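Local coordinates for protein CRISPR-associated endonuclease Cas1 (Thermotoga maritima, PDB 4XTK) that probably acts as a metal-dependent DNA endonuclease in CRISPR adaptive immunity, working as a homodimer that joins with a Cas2 dimer, at residues F175-R180 with R245-L250. Sequence-based numbering, arbitrary orientation.
Sequences FRIEKR and RLFLNL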
loop_
_atom_site.group_PDB
_atom_site.type_symbol
_atom_site.label_atom_id
_atom_site.label_comp_id
_atom_site.label_asym_id
_atom_site.label_seq_id
_atom_site.Cartn_x
_atom_site.Cartn_y
_atom_site.Cartn_z
ATOM N N PHE E 175 32.305 -1.716 -28.007
ATOM C CA PHE E 175 31.395 -1.082 -27.063
ATOM C C PHE E 175 30.284 -0.223 -27.671
ATOM O O PHE E 175 29.582 0.470 -26.945
ATOM C CB PHE E 175 32.209 -0.263 -26.063
ATOM C CG PHE E 175 32.958 -1.117 -25.094
ATOM C CD1 PHE E 175 34.218 -1.600 -25.410
ATOM C CD2 PHE E 175 32.383 -1.482 -23.888
ATOM C CE1 PHE E 175 34.900 -2.410 -24.531
ATOM C CE2 PHE E 175 33.060 -2.291 -23.001
ATOM C CZ PHE E 175 34.318 -2.755 -23.322
ATOM N N ARG E 176 30.159 -0.212 -28.993
ATOM C CA ARG E 176 29.044 0.501 -29.625
ATOM C C ARG E 176 27.718 -0.230 -29.412
ATOM O O ARG E 176 27.671 -1.461 -29.363
ATOM C CB ARG E 176 29.296 0.704 -31.125
ATOM C CG ARG E 176 30.500 1.580 -31.403
ATOM C CD ARG E 176 30.567 2.061 -32.832
ATOM N NE ARG E 176 31.558 3.125 -32.962
ATOM C CZ ARG E 176 31.516 4.079 -33.885
ATOM N NH1 ARG E 176 30.525 4.108 -34.769
ATOM N NH2 ARG E 176 32.461 5.007 -33.919
ATOM N N ILE E 177 26.647 0.544 -29.274
ATOM C CA ILE E 177 25.313 -0.009 -29.074
ATOM C C ILE E 177 24.841 -0.762 -30.308
ATOM O O ILE E 177 24.110 -1.746 -30.198
ATOM C CB ILE E 177 24.296 1.095 -28.742
ATOM C CG1 ILE E 177 24.807 1.950 -27.578
ATOM C CG2 ILE E 177 22.921 0.500 -28.446
ATOM C CD1 ILE E 177 24.049 3.244 -27.393
ATOM N N GLU E 178 25.308 -0.314 -31.472
ATOM C CA GLU E 178 24.786 -0.773 -32.754
ATOM C C GLU E 178 23.283 -0.488 -32.781
ATOM O O GLU E 178 22.862 0.671 -32.797
ATOM C CB GLU E 178 25.081 -2.258 -32.979
ATOM C CG GLU E 178 26.566 -2.587 -33.084
ATOM C CD GLU E 178 27.258 -1.851 -34.221
ATOM O OE1 GLU E 178 26.749 -1.902 -35.362
ATOM O OE2 GLU E 178 28.316 -1.227 -33.974
ATOM N N LYS E 179 22.480 -1.538 -32.804
ATOM C CA LYS E 179 21.034 -1.394 -32.719
ATOM C C LYS E 179 20.526 -1.760 -31.319
ATOM O O LYS E 179 20.885 -2.806 -30.794
ATOM C CB LYS E 179 20.384 -2.272 -33.786
ATOM C CG LYS E 179 18.889 -2.145 -33.970
ATOM C CD LYS E 179 18.485 -3.064 -35.135
ATOM C CE LYS E 179 17.007 -2.994 -35.478
ATOM N NZ LYS E 179 16.623 -1.701 -36.103
ATOM N N ARG E 180 19.727 -0.889 -30.701
ATOM C CA ARG E 180 18.976 -1.268 -29.497
ATOM C C ARG E 180 17.477 -1.277 -29.745
ATOM O O ARG E 180 16.878 -0.245 -30.049
ATOM C CB ARG E 180 19.260 -0.340 -28.315
ATOM C CG ARG E 180 18.474 -0.759 -27.054
ATOM C CD ARG E 180 18.996 -0.098 -25.791
ATOM N NE ARG E 180 18.347 -0.606 -24.582
ATOM C CZ ARG E 180 18.861 -1.550 -23.797
ATOM N NH1 ARG E 180 20.031 -2.100 -24.096
ATOM N NH2 ARG E 180 18.209 -1.946 -22.709
ATOM N N ARG E 245 24.859 9.158 -19.956
ATOM C CA ARG E 245 26.056 9.870 -19.536
ATOM C C ARG E 245 27.023 8.911 -18.848
ATOM O O ARG E 245 28.229 8.939 -19.094
ATOM C CB ARG E 245 25.699 11.026 -18.600
ATOM C CG ARG E 245 26.895 11.619 -17.863
ATOM C CD ARG E 245 26.578 13.009 -17.340
ATOM N NE ARG E 245 26.258 13.934 -18.427
ATOM C CZ ARG E 245 25.218 14.762 -18.426
ATOM N NH1 ARG E 245 24.387 14.788 -17.388
ATOM N NH2 ARG E 245 25.010 15.568 -19.461
ATOM N N LEU E 246 26.473 8.050 -18.001
ATOM C CA LEU E 246 27.264 7.074 -17.271
ATOM C C LEU E 246 27.878 6.047 -18.219
ATOM O O LEU E 246 29.036 5.660 -18.065
ATOM C CB LEU E 246 26.397 6.384 -16.225
ATOM C CG LEU E 246 27.083 5.660 -15.080
ATOM C CD1 LEU E 246 27.989 6.626 -14.342
ATOM C CD2 LEU E 246 26.025 5.088 -14.155
ATOM N N PHE E 247 27.097 5.618 -19.206
ATOM C CA PHE E 247 27.550 4.619 -20.173
ATOM C C PHE E 247 28.736 5.117 -20.987
ATOM O O PHE E 247 29.735 4.411 -21.138
ATOM C CB PHE E 247 26.405 4.215 -21.106
ATOM C CG PHE E 247 26.866 3.642 -22.410
ATOM C CD1 PHE E 247 27.443 2.385 -22.464
ATOM C CD2 PHE E 247 26.730 4.366 -23.585
ATOM C CE1 PHE E 247 27.882 1.859 -23.669
ATOM C CE2 PHE E 247 27.165 3.843 -24.796
ATOM C CZ PHE E 247 27.739 2.589 -24.836
ATOM N N LEU E 248 28.615 6.332 -21.512
ATOM C CA LEU E 248 29.692 6.955 -22.276
ATOM C C LEU E 248 30.943 7.148 -21.417
ATOM O O LEU E 248 32.041 6.735 -21.792
ATOM C CB LEU E 248 29.239 8.304 -22.844
ATOM C CG LEU E 248 28.281 8.317 -24.039
ATOM C CD1 LEU E 248 27.925 9.749 -24.418
ATOM C CD2 LEU E 248 28.874 7.577 -25.224
ATOM N N ASN E 249 30.765 7.778 -20.262
ATOM C CA ASN E 249 31.886 8.084 -19.385
ATOM C C ASN E 249 32.661 6.841 -18.976
ATOM O O ASN E 249 33.888 6.840 -18.985
ATOM C CB ASN E 249 31.398 8.827 -18.141
ATOM C CG ASN E 249 30.984 10.253 -18.442
ATOM O OD1 ASN E 249 31.049 10.701 -19.588
ATOM N ND2 ASN E 249 30.544 10.971 -17.415
ATOM N N LEU E 250 31.945 5.774 -18.643
ATOM C CA LEU E 250 32.602 4.572 -18.147
ATOM C C LEU E 250 33.337 3.780 -19.241
ATOM O O LEU E 250 34.437 3.277 -18.999
ATOM C CB LEU E 250 31.579 3.685 -17.432
ATOM C CG LEU E 250 31.140 4.250 -16.073
ATOM C CD1 LEU E 250 30.099 3.364 -15.406
ATOM C CD2 LEU E 250 32.337 4.459 -15.150
#
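Phe247 sends the far end of its ring from helix 230-252 into the loop 175-180, where it overlaps the ethyl branch of Ile177 and reaches the backbone carbonyl of Phe175. Ile177 CG1 lies 4.1 Å from Phe247 CZ, and Ile177 CD1 is equally far from Phe247 CE2, so that the branch lies obliquely against the CE2-CZ side of the ring. The other neighbour comes in at the ring edge: Phe175 O sits near the plane of the phenyl group, 3.5 Å from Phe247 CZ. A chi1 of 157° carries the Phe247 ring away from its backbone N, roughly anti, and points it at the loop. In Ile177, CG1 stands beside the backbone N (chi1 -52°) and hence anti to the carbonyl carbon, which brings the end of the side chain closer to Phe247 than its first bond alone would suggest. The backbones themselves stay well apart, the nearest CA atoms being those of Phe175 and Leu248 at 9.5 Å, and the gap is bridged mainly by the Phe247 ring, which meets the Ile177 side chain and the Phe175 backbone carbonyl.

Helix 188-208 contributes Ala189 and Ile193 to the surroundings of Phe247, while Tyr163 and Ile166 of helix 148-166 pack against Ile177. The contact thus joins the loop between these two helices to helix 230-252 within the helical part of Cas1, away from the predicted manganese site. Asp167 accepts a hydrogen bond from the backbone N of Ile177, tying this part of the loop to the residue that directly follows helix 148-166.

All three touching residues are buried, and their chemistry is mainly apolar. The polarised C-H edge of Phe247 facing Phe175 O is consistent with a modest electrostatic attraction added to the dispersion contact with Ile177.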